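Local coordinates for putative phosphosugar isomerase (Silicibacter pomeroyi DSS-3, PDB 3FJ1), which is of uncertain function but, as a protein with two SIS domains, probably binds a phosphosugar or related carbohydrate derivative and may act as an isomerase or aminotransferase, at residues R10-E15 and A152-V157; P17-R22 and F156-V161; R205-T210 and E253-L258. All coordinates share one frame; numbering follows the deposited sequence.

Contact 1 of 3, residues R10-E15 and A152-V157; sequences RREIDE and ATKTFV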
loop_
_atom_site.group_PDB
_atom_site.type_symbol
_atom_site.label_atom_id
_atom_site.label_comp_id
_atom_site.label_asym_id
_atom_site.label_seq_id
_atom_site.Cartn_x
_atom_site.Cartn_y
_atom_site.Cartn_z
ATOM N N ARG A 10 -13.033 1.793 25.046
ATOM C CA ARG A 10 -14.474 2.087 25.022
ATOM C C ARG A 10 -14.775 3.547 25.350
ATOM O O ARG A 10 -15.648 4.140 24.736
ATOM C CB ARG A 10 -15.263 1.179 25.964
ATOM C CG ARG A 10 -16.789 1.346 25.828
ATOM C CD ARG A 10 -17.333 0.852 24.475
ATOM N NE ARG A 10 -18.344 1.752 23.935
ATOM C CZ ARG A 10 -18.998 1.547 22.790
ATOM N NH1 ARG A 10 -18.822 0.428 22.100
ATOM N NH2 ARG A 10 -19.880 2.432 22.374
ATOM N N ARG A 11 -14.079 4.114 26.333
ATOM C CA ARG A 11 -14.278 5.518 26.691
ATOM C C ARG A 11 -14.067 6.371 25.433
ATOM O O ARG A 11 -14.819 7.288 25.157
ATOM C CB ARG A 11 -13.238 5.984 27.714
ATOM C CG ARG A 11 -13.322 5.389 29.104
ATOM C CD ARG A 11 -14.370 6.033 29.897
ATOM N NE ARG A 11 -14.435 5.534 31.274
ATOM C CZ ARG A 11 -15.488 5.689 32.057
ATOM N NH1 ARG A 11 -16.578 6.281 31.596
ATOM N NH2 ARG A 11 -15.474 5.195 33.293
ATOM N N GLU A 12 -13.033 6.032 24.677
ATOM C CA GLU A 12 -12.717 6.879 23.564
ATOM C C GLU A 12 -13.705 6.663 22.405
ATOM O O GLU A 12 -14.076 7.635 21.753
ATOM C CB GLU A 12 -11.215 6.832 23.288
ATOM C CG GLU A 12 -10.504 7.469 24.502
ATOM C CD GLU A 12 -8.990 7.428 24.498
ATOM O OE1 GLU A 12 -8.373 7.118 23.462
ATOM O OE2 GLU A 12 -8.405 7.761 25.557
ATOM N N ILE A 13 -14.193 5.442 22.206
ATOM C CA ILE A 13 -15.244 5.188 21.226
ATOM C C ILE A 13 -16.511 5.993 21.589
ATOM O O ILE A 13 -17.167 6.561 20.690
ATOM C CB ILE A 13 -15.578 3.672 21.119
ATOM C CG1 ILE A 13 -14.412 2.894 20.511
ATOM C CG2 ILE A 13 -16.841 3.465 20.279
ATOM C CD1 ILE A 13 -14.510 1.350 20.699
ATOM N N ASP A 14 -16.865 6.067 22.867
ATOM C CA ASP A 14 -18.064 6.811 23.266
ATOM C C ASP A 14 -17.866 8.331 23.187
ATOM O O ASP A 14 -18.835 9.093 23.247
ATOM C CB ASP A 14 -18.533 6.381 24.640
ATOM C CG ASP A 14 -19.223 5.040 24.609
ATOM O OD1 ASP A 14 -19.965 4.790 23.640
ATOM O OD2 ASP A 14 -19.009 4.229 25.530
ATOM N N GLU A 15 -16.615 8.764 23.097
ATOM C CA GLU A 15 -16.312 10.195 22.843
ATOM C C GLU A 15 -16.228 10.563 21.363
ATOM O O GLU A 15 -16.133 11.755 21.070
ATOM C CB GLU A 15 -14.959 10.593 23.461
ATOM C CG GLU A 15 -14.890 10.520 24.978
ATOM C CD GLU A 15 -13.475 10.612 25.576
ATOM O OE1 GLU A 15 -12.472 10.487 24.832
ATOM O OE2 GLU A 15 -13.370 10.773 26.841
ATOM N N ALA A 152 -6.587 4.349 19.301
ATOM C CA ALA A 152 -6.527 5.732 18.759
ATOM C C ALA A 152 -7.628 5.965 17.735
ATOM O O ALA A 152 -7.385 6.375 16.582
ATOM C CB ALA A 152 -5.150 6.003 18.132
ATOM N N THR A 153 -8.846 5.651 18.164
ATOM C CA THR A 153 -10.009 5.662 17.309
ATOM C C THR A 153 -10.439 7.097 16.957
ATOM O O THR A 153 -10.884 7.401 15.826
ATOM C CB THR A 153 -11.176 4.879 18.005
ATOM O OG1 THR A 153 -11.467 5.473 19.280
ATOM C CG2 THR A 153 -10.820 3.373 18.235
ATOM N N LYS A 154 -10.333 7.991 17.928
ATOM C CA LYS A 154 -10.708 9.370 17.697
ATOM C C LYS A 154 -9.834 10.011 16.621
ATOM O O LYS A 154 -10.317 10.757 15.769
ATOM C CB LYS A 154 -10.593 10.177 18.989
ATOM C CG LYS A 154 -11.601 9.788 20.019
ATOM C CD LYS A 154 -11.600 10.754 21.226
ATOM C CE LYS A 154 -10.281 10.809 22.003
ATOM N NZ LYS A 154 -10.408 11.831 23.102
ATOM N N THR A 155 -8.538 9.762 16.725
ATOM C CA THR A 155 -7.578 10.285 15.767
ATOM C C THR A 155 -7.926 9.828 14.352
ATOM O O THR A 155 -7.923 10.628 13.423
ATOM C CB THR A 155 -6.143 9.875 16.147
ATOM O OG1 THR A 155 -5.736 10.619 17.307
ATOM C CG2 THR A 155 -5.165 10.183 15.012
ATOM N N PHE A 156 -8.199 8.532 14.169
ATOM C CA PHE A 156 -8.594 8.068 12.823
ATOM C C PHE A 156 -9.853 8.794 12.293
ATOM O O PHE A 156 -9.853 9.349 11.190
ATOM C CB PHE A 156 -8.826 6.560 12.795
ATOM C CG PHE A 156 -9.154 6.063 11.423
ATOM C CD1 PHE A 156 -8.150 5.723 10.552
ATOM C CD2 PHE A 156 -10.459 6.066 10.954
ATOM C CE1 PHE A 156 -8.427 5.298 9.271
ATOM C CE2 PHE A 156 -10.760 5.634 9.642
ATOM C CZ PHE A 156 -9.719 5.263 8.792
ATOM N N VAL A 157 -10.914 8.779 13.093
ATOM C CA VAL A 157 -12.204 9.355 12.674
ATOM C C VAL A 157 -12.101 10.836 12.403
ATOM O O VAL A 157 -12.482 11.276 11.327
ATOM C CB VAL A 157 -13.349 9.005 13.654
ATOM C CG1 VAL A 157 -14.623 9.738 13.267
ATOM C CG2 VAL A 157 -13.588 7.472 13.674
#
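T153 opens the contact from the first turn of helix 153-171. Its hydroxyl lies between its own backbone N and carbonyl carbon, which turns OG1 to the backbone of helix 8-41. There T153 OG1 is 4.0 Å from I13 N, at packing distance. I13 CG1 is its nearest side-chain neighbour. K154 follows and reaches across to the other helix, crossing E12 at about a right angle. K154 CG lies 3.7 Å from E12 O, and the chain then bends at chi3 (-62°) to bring NZ to E15. K154 NZ and E15 OE1 form a salt bridge of 3.0 Å. The amine meets OE1 on the anti side, 32° out of the carboxylate plane. NZ also bonds P146 O. E12 CG packs near K154 CE, while the E12 carboxylate is held by L148 N and S149 OG. A methionine in place of K154 would probably leave E15 OE1 without its charged partner and P146 O without this donor. The segment axes are 9.4 Å apart and inclined by 31°, two helices running in the same general direction, the N-terminal helix packed on a helix of the first SIS domain.

Contact 2 of 3, residues P17-R22 and F156-V161; sequences PEAVQR and FVTSAV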
loop_
_atom_site.group_PDB
_atom_site.type_symbol
_atom_site.label_atom_id
_atom_site.label_comp_id
_atom_site.label_asym_id
_atom_site.label_seq_id
_atom_site.Cartn_x
_atom_site.Cartn_y
_atom_site.Cartn_z
ATOM N N PRO A 17 -18.460 10.588 18.750
ATOM C CA PRO A 17 -19.452 11.561 18.252
ATOM C C PRO A 17 -19.234 13.038 18.695
ATOM O O PRO A 17 -19.330 13.941 17.842
ATOM C CB PRO A 17 -20.775 11.009 18.791
ATOM C CG PRO A 17 -20.524 9.522 18.936
ATOM C CD PRO A 17 -19.106 9.440 19.413
ATOM N N GLU A 18 -18.924 13.294 19.980
ATOM C CA GLU A 18 -18.705 14.657 20.453
ATOM C C GLU A 18 -17.399 15.252 19.930
ATOM O O GLU A 18 -17.304 16.462 19.747
ATOM C CB GLU A 18 -18.692 14.726 21.989
ATOM C CG GLU A 18 -19.093 16.095 22.522
ATOM C CD GLU A 18 -20.588 16.363 22.359
ATOM O OE1 GLU A 18 -21.353 15.379 22.432
ATOM O OE2 GLU A 18 -20.989 17.533 22.158
ATOM N N ALA A 19 -16.392 14.402 19.725
ATOM C CA ALA A 19 -15.120 14.841 19.166
ATOM C C ALA A 19 -15.378 15.381 17.759
ATOM O O ALA A 19 -14.901 16.447 17.399
ATOM C CB ALA A 19 -14.116 13.682 19.109
ATOM N N VAL A 20 -16.111 14.618 16.944
ATOM C CA VAL A 20 -16.508 15.086 15.612
ATOM C C VAL A 20 -17.305 16.388 15.694
ATOM O O VAL A 20 -17.117 17.292 14.889
ATOM C CB VAL A 20 -17.271 13.969 14.844
ATOM C CG1 VAL A 20 -17.840 14.489 13.537
ATOM C CG2 VAL A 20 -16.329 12.765 14.595
ATOM N N GLN A 21 -18.188 16.489 16.681
ATOM C CA GLN A 21 -18.959 17.714 16.877
ATOM C C GLN A 21 -18.042 18.896 17.161
ATOM O O GLN A 21 -18.238 19.964 16.584
ATOM C CB GLN A 21 -19.996 17.571 17.998
ATOM C CG GLN A 21 -20.960 18.749 18.126
ATOM C CD GLN A 21 -21.761 18.952 16.864
ATOM O OE1 GLN A 21 -21.517 19.902 16.106
ATOM N NE2 GLN A 21 -22.651 18.029 16.576
ATOM N N ARG A 22 -17.020 18.696 17.986
ATOM C CA ARG A 22 -16.079 19.784 18.299
ATOM C C ARG A 22 -15.305 20.201 17.063
ATOM O O ARG A 22 -15.108 21.372 16.840
ATOM C CB ARG A 22 -15.119 19.414 19.433
ATOM C CG ARG A 22 -15.809 19.332 20.773
ATOM C CD ARG A 22 -14.843 19.133 21.913
ATOM N NE ARG A 22 -15.580 18.662 23.085
ATOM C CZ ARG A 22 -15.863 17.379 23.332
ATOM N NH1 ARG A 22 -15.487 16.415 22.489
ATOM N NH2 ARG A 22 -16.539 17.057 24.423
ATOM N N PHE A 156 -8.199 8.532 14.169
ATOM C CA PHE A 156 -8.594 8.068 12.823
ATOM C C PHE A 156 -9.853 8.794 12.293
ATOM O O PHE A 156 -9.853 9.349 11.190
ATOM C CB PHE A 156 -8.826 6.560 12.795
ATOM C CG PHE A 156 -9.154 6.063 11.423
ATOM C CD1 PHE A 156 -8.150 5.723 10.552
ATOM C CD2 PHE A 156 -10.459 6.066 10.954
ATOM C CE1 PHE A 156 -8.427 5.298 9.271
ATOM C CE2 PHE A 156 -10.760 5.634 9.642
ATOM C CZ PHE A 156 -9.719 5.263 8.792
ATOM N N VAL A 157 -10.914 8.779 13.093
ATOM C CA VAL A 157 -12.204 9.355 12.674
ATOM C C VAL A 157 -12.101 10.836 12.403
ATOM O O VAL A 157 -12.482 11.276 11.327
ATOM C CB VAL A 157 -13.349 9.005 13.654
ATOM C CG1 VAL A 157 -14.623 9.738 13.267
ATOM C CG2 VAL A 157 -13.588 7.472 13.674
ATOM N N THR A 158 -11.555 11.600 13.348
ATOM C CA THR A 158 -11.427 13.053 13.188
ATOM C C THR A 158 -10.456 13.471 12.071
ATOM O O THR A 158 -10.703 14.466 11.386
ATOM C CB THR A 158 -11.041 13.776 14.501
ATOM O OG1 THR A 158 -9.785 13.296 14.990
ATOM C CG2 THR A 158 -12.145 13.608 15.574
ATOM N N SER A 159 -9.378 12.712 11.878
ATOM C CA SER A 159 -8.455 12.975 10.754
ATOM C C SER A 159 -9.219 12.892 9.423
ATOM O O SER A 159 -9.114 13.775 8.539
ATOM C CB SER A 159 -7.262 12.015 10.773
ATOM O OG SER A 159 -6.375 12.277 11.877
ATOM N N ALA A 160 -9.966 11.795 9.253
ATOM C CA ALA A 160 -10.729 11.602 8.065
ATOM C C ALA A 160 -11.805 12.675 7.898
ATOM O O ALA A 160 -11.956 13.219 6.803
ATOM C CB ALA A 160 -11.321 10.159 8.003
ATOM N N VAL A 161 -12.507 13.017 8.979
ATOM C CA VAL A 161 -13.533 14.039 8.917
ATOM C C VAL A 161 -12.944 15.395 8.517
ATOM O O VAL A 161 -13.500 16.067 7.630
ATOM C CB VAL A 161 -14.333 14.142 10.227
ATOM C CG1 VAL A 161 -15.177 15.379 10.231
ATOM C CG2 VAL A 161 -15.205 12.872 10.384
#
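V20 and V157 make the closest apolar contact here, with V20 CG2 3.7 Å from V157 CG1. The two side chains cross at about a right angle. V20 touches a second valine one helical turn further on. Its other methyl, CG1, lies 4.3 Å from V161 CG1. With CG1 anti to the backbone N (chi1 173°), V20 sends one branch to each valine. V157 and V161, one turn apart, line one side of helix 153-171, and V20 meets them with both methyls.

A smaller contact is made by A19, whose CB lies 4.0 Å from T158 CG2. The same threonine methyl comes near V20 N, at 4.3 Å. V20 CA and T158 CA are the nearest CA pair, at 6.0 Å. The helix axes come within 9.8 Å and cross at -31°. This is helix-against-helix packing: the long N-terminal helix 8-41 packs on helix 153-171, a helix of the first SIS domain. L187 of helix 183-191 touches V20 and V157, and L310 of helix 308-326 touches V161.

No hydrogen bond joins the segments. The one polar group among the touching side chains turns back to its own helix: T158 OG1 bonds K154 O in the turn before. Only its methyl faces A19.

Contact 3 of 3, residues R205-T210 and E253-L258; sequences RPSLFT and EGFPVL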
loop_
_atom_site.group_PDB
_atom_site.type_symbol
_atom_site.label_atom_id
_atom_site.label_comp_id
_atom_site.label_asym_id
_atom_site.label_seq_id
_atom_site.Cartn_x
_atom_site.Cartn_y
_atom_site.Cartn_z
ATOM N N ARG A 205 -12.630 -19.031 15.910
ATOM C CA ARG A 205 -11.543 -19.096 14.914
ATOM C C ARG A 205 -10.858 -17.735 14.948
ATOM O O ARG A 205 -11.204 -16.849 14.182
ATOM C CB ARG A 205 -12.134 -19.385 13.533
ATOM C CG ARG A 205 -12.844 -20.753 13.396
ATOM C CD ARG A 205 -11.875 -21.940 13.529
ATOM N NE ARG A 205 -10.941 -21.955 12.414
ATOM C CZ ARG A 205 -9.873 -22.731 12.293
ATOM N NH1 ARG A 205 -9.534 -23.592 13.249
ATOM N NH2 ARG A 205 -9.133 -22.633 11.197
ATOM N N PRO A 206 -9.895 -17.570 15.878
ATOM C CA PRO A 206 -9.361 -16.253 16.218
ATOM C C PRO A 206 -8.351 -15.555 15.291
ATOM O O PRO A 206 -7.251 -15.246 15.687
ATOM C CB PRO A 206 -8.818 -16.467 17.648
ATOM C CG PRO A 206 -8.446 -17.858 17.711
ATOM C CD PRO A 206 -9.339 -18.629 16.744
ATOM N N SER A 207 -8.767 -15.320 14.055
ATOM C CA SER A 207 -8.049 -14.469 13.093
ATOM C C SER A 207 -9.151 -13.852 12.247
ATOM O O SER A 207 -10.272 -14.362 12.230
ATOM C CB SER A 207 -7.107 -15.256 12.203
ATOM O OG SER A 207 -5.950 -15.571 12.912
ATOM N N LEU A 208 -8.818 -12.830 11.473
ATOM C CA LEU A 208 -9.859 -12.136 10.743
ATOM C C LEU A 208 -9.411 -11.653 9.387
ATOM O O LEU A 208 -8.330 -11.110 9.261
ATOM C CB LEU A 208 -10.308 -10.938 11.568
ATOM C CG LEU A 208 -11.355 -10.004 10.949
ATOM C CD1 LEU A 208 -12.706 -10.735 10.861
ATOM C CD2 LEU A 208 -11.448 -8.693 11.722
ATOM N N PHE A 209 -10.267 -11.842 8.372
ATOM C CA PHE A 209 -10.060 -11.244 7.074
ATOM C C PHE A 209 -11.064 -10.107 6.875
ATOM O O PHE A 209 -12.247 -10.258 7.146
ATOM C CB PHE A 209 -10.185 -12.265 5.941
ATOM C CG PHE A 209 -9.173 -13.369 6.020
ATOM C CD1 PHE A 209 -7.839 -13.096 5.814
ATOM C CD2 PHE A 209 -9.566 -14.675 6.268
ATOM C CE1 PHE A 209 -6.887 -14.111 5.862
ATOM C CE2 PHE A 209 -8.634 -15.697 6.334
ATOM C CZ PHE A 209 -7.282 -15.407 6.129
ATOM N N THR A 210 -10.561 -8.935 6.525
ATOM C CA THR A 210 -11.423 -7.791 6.191
ATOM C C THR A 210 -11.348 -7.524 4.684
ATOM O O THR A 210 -10.310 -7.745 4.050
ATOM C CB THR A 210 -11.034 -6.542 6.996
ATOM O OG1 THR A 210 -9.669 -6.197 6.717
ATOM C CG2 THR A 210 -11.223 -6.833 8.507
ATOM N N GLU A 253 -8.489 -21.183 4.824
ATOM C CA GLU A 253 -7.991 -20.701 6.104
ATOM C C GLU A 253 -8.992 -20.929 7.234
ATOM O O GLU A 253 -8.598 -21.107 8.381
ATOM C CB GLU A 253 -7.629 -19.221 6.011
ATOM C CG GLU A 253 -6.305 -18.959 5.348
ATOM C CD GLU A 253 -5.157 -19.331 6.260
ATOM O OE1 GLU A 253 -4.903 -18.597 7.243
ATOM O OE2 GLU A 253 -4.524 -20.372 6.004
ATOM N N GLY A 254 -10.277 -20.899 6.903
ATOM C CA GLY A 254 -11.331 -21.124 7.881
ATOM C C GLY A 254 -11.539 -20.018 8.912
ATOM O O GLY A 254 -11.999 -20.296 10.023
ATOM N N PHE A 255 -11.194 -18.775 8.568
ATOM C CA PHE A 255 -11.419 -17.657 9.467
ATOM C C PHE A 255 -12.567 -16.756 8.981
ATOM O O PHE A 255 -12.874 -16.733 7.772
ATOM C CB PHE A 255 -10.144 -16.847 9.651
ATOM C CG PHE A 255 -9.028 -17.647 10.260
ATOM C CD1 PHE A 255 -9.139 -18.125 11.565
ATOM C CD2 PHE A 255 -7.883 -17.937 9.538
ATOM C CE1 PHE A 255 -8.119 -18.872 12.131
ATOM C CE2 PHE A 255 -6.853 -18.679 10.100
ATOM C CZ PHE A 255 -6.978 -19.164 11.393
ATOM N N PRO A 256 -13.202 -16.022 9.924
ATOM C CA PRO A 256 -14.308 -15.153 9.535
ATOM C C PRO A 256 -13.858 -14.028 8.590
ATOM O O PRO A 256 -12.725 -13.508 8.683
ATOM C CB PRO A 256 -14.789 -14.538 10.864
ATOM C CG PRO A 256 -14.198 -15.351 11.932
ATOM C CD PRO A 256 -12.948 -15.962 11.374
ATOM N N VAL A 257 -14.774 -13.655 7.701
ATOM C CA VAL A 257 -14.526 -12.618 6.707
ATOM C C VAL A 257 -15.530 -11.493 6.951
ATOM O O VAL A 257 -16.718 -11.742 7.143
ATOM C CB VAL A 257 -14.696 -13.198 5.292
ATOM C CG1 VAL A 257 -14.478 -12.127 4.226
ATOM C CG2 VAL A 257 -13.752 -14.394 5.086
ATOM N N LEU A 258 -15.046 -10.256 6.973
ATOM C CA LEU A 258 -15.894 -9.104 7.191
ATOM C C LEU A 258 -15.801 -8.162 5.995
ATOM O O LEU A 258 -14.742 -7.563 5.753
ATOM C CB LEU A 258 -15.425 -8.384 8.445
ATOM C CG LEU A 258 -16.360 -7.403 9.145
ATOM C CD1 LEU A 258 -15.628 -6.775 10.343
ATOM C CD2 LEU A 258 -17.026 -6.354 8.265
#
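The segments pair as parallel strands at F209-V257 and T210-L258, with F209 N bonded to P256 O (3.0 Å, 176° at the hydrogen) and L258 N to F209 O (2.8 Å). V257 CA to F209 O and T210 CA to L258 O add CA-H...O contacts. Before the strands, R205 folds back over the loop. Bent at chi2 and chi3 (both -66°), it turns its guanidinium edge to two carbonyls. NE bonds G254 O at 3.1 Å from above the carbonyl plane, and NH2 bonds E253 O at 3.2 Å, less straight. These two bonds should limit the rotation of the guanidinium. G254 has positive phi, and a CB there would crowd R205 NH2.

Both faces of the F255 ring are contacted. S207 CB sits over its centre, 3.5 Å from the centroid, as a CH-pi contact. E253 O lies over the opposite face, offset toward the rim. F209 CE2 comes to the ring edge. F209 in turn takes E253 CB at its own edge, 3.7 Å from CE2. L208 CD1 approaches P256 O at 3.5 Å, and F227 of helix 217-231 also touches L208. T210 OG1 bonds S220 O. Strand 208-212 lies between strands 235-239 and 257-259 in a five-stranded parallel sheet of order 2-1-3-4-5 flanked by helices, the alpha-beta-alpha sandwich of SIS domains, here the second.

Overall arrangement
Contacts 1 and 2 are successive steps of one interface. Both join helix 8-41 to helix 153-171, their segments overlap at F156 and V157, and their centres are 9 Å apart. The polar tie lies in contact 1 and the valine packing in contact 2. Contact 3 is separate. It pairs two strands of the sheet in the second SIS domain. Its centre is 24 Å from that of contact 1 and 29 Å from that of contact 2, with nearest atoms about 12 Å away in both cases. Contacts 2 and 3 lie on opposite sides of the chain's centre. On helix 308-326, Y317 touches I13 and T153 of contact 1, and V314 and L310 touch V157 and V161 of contact 2.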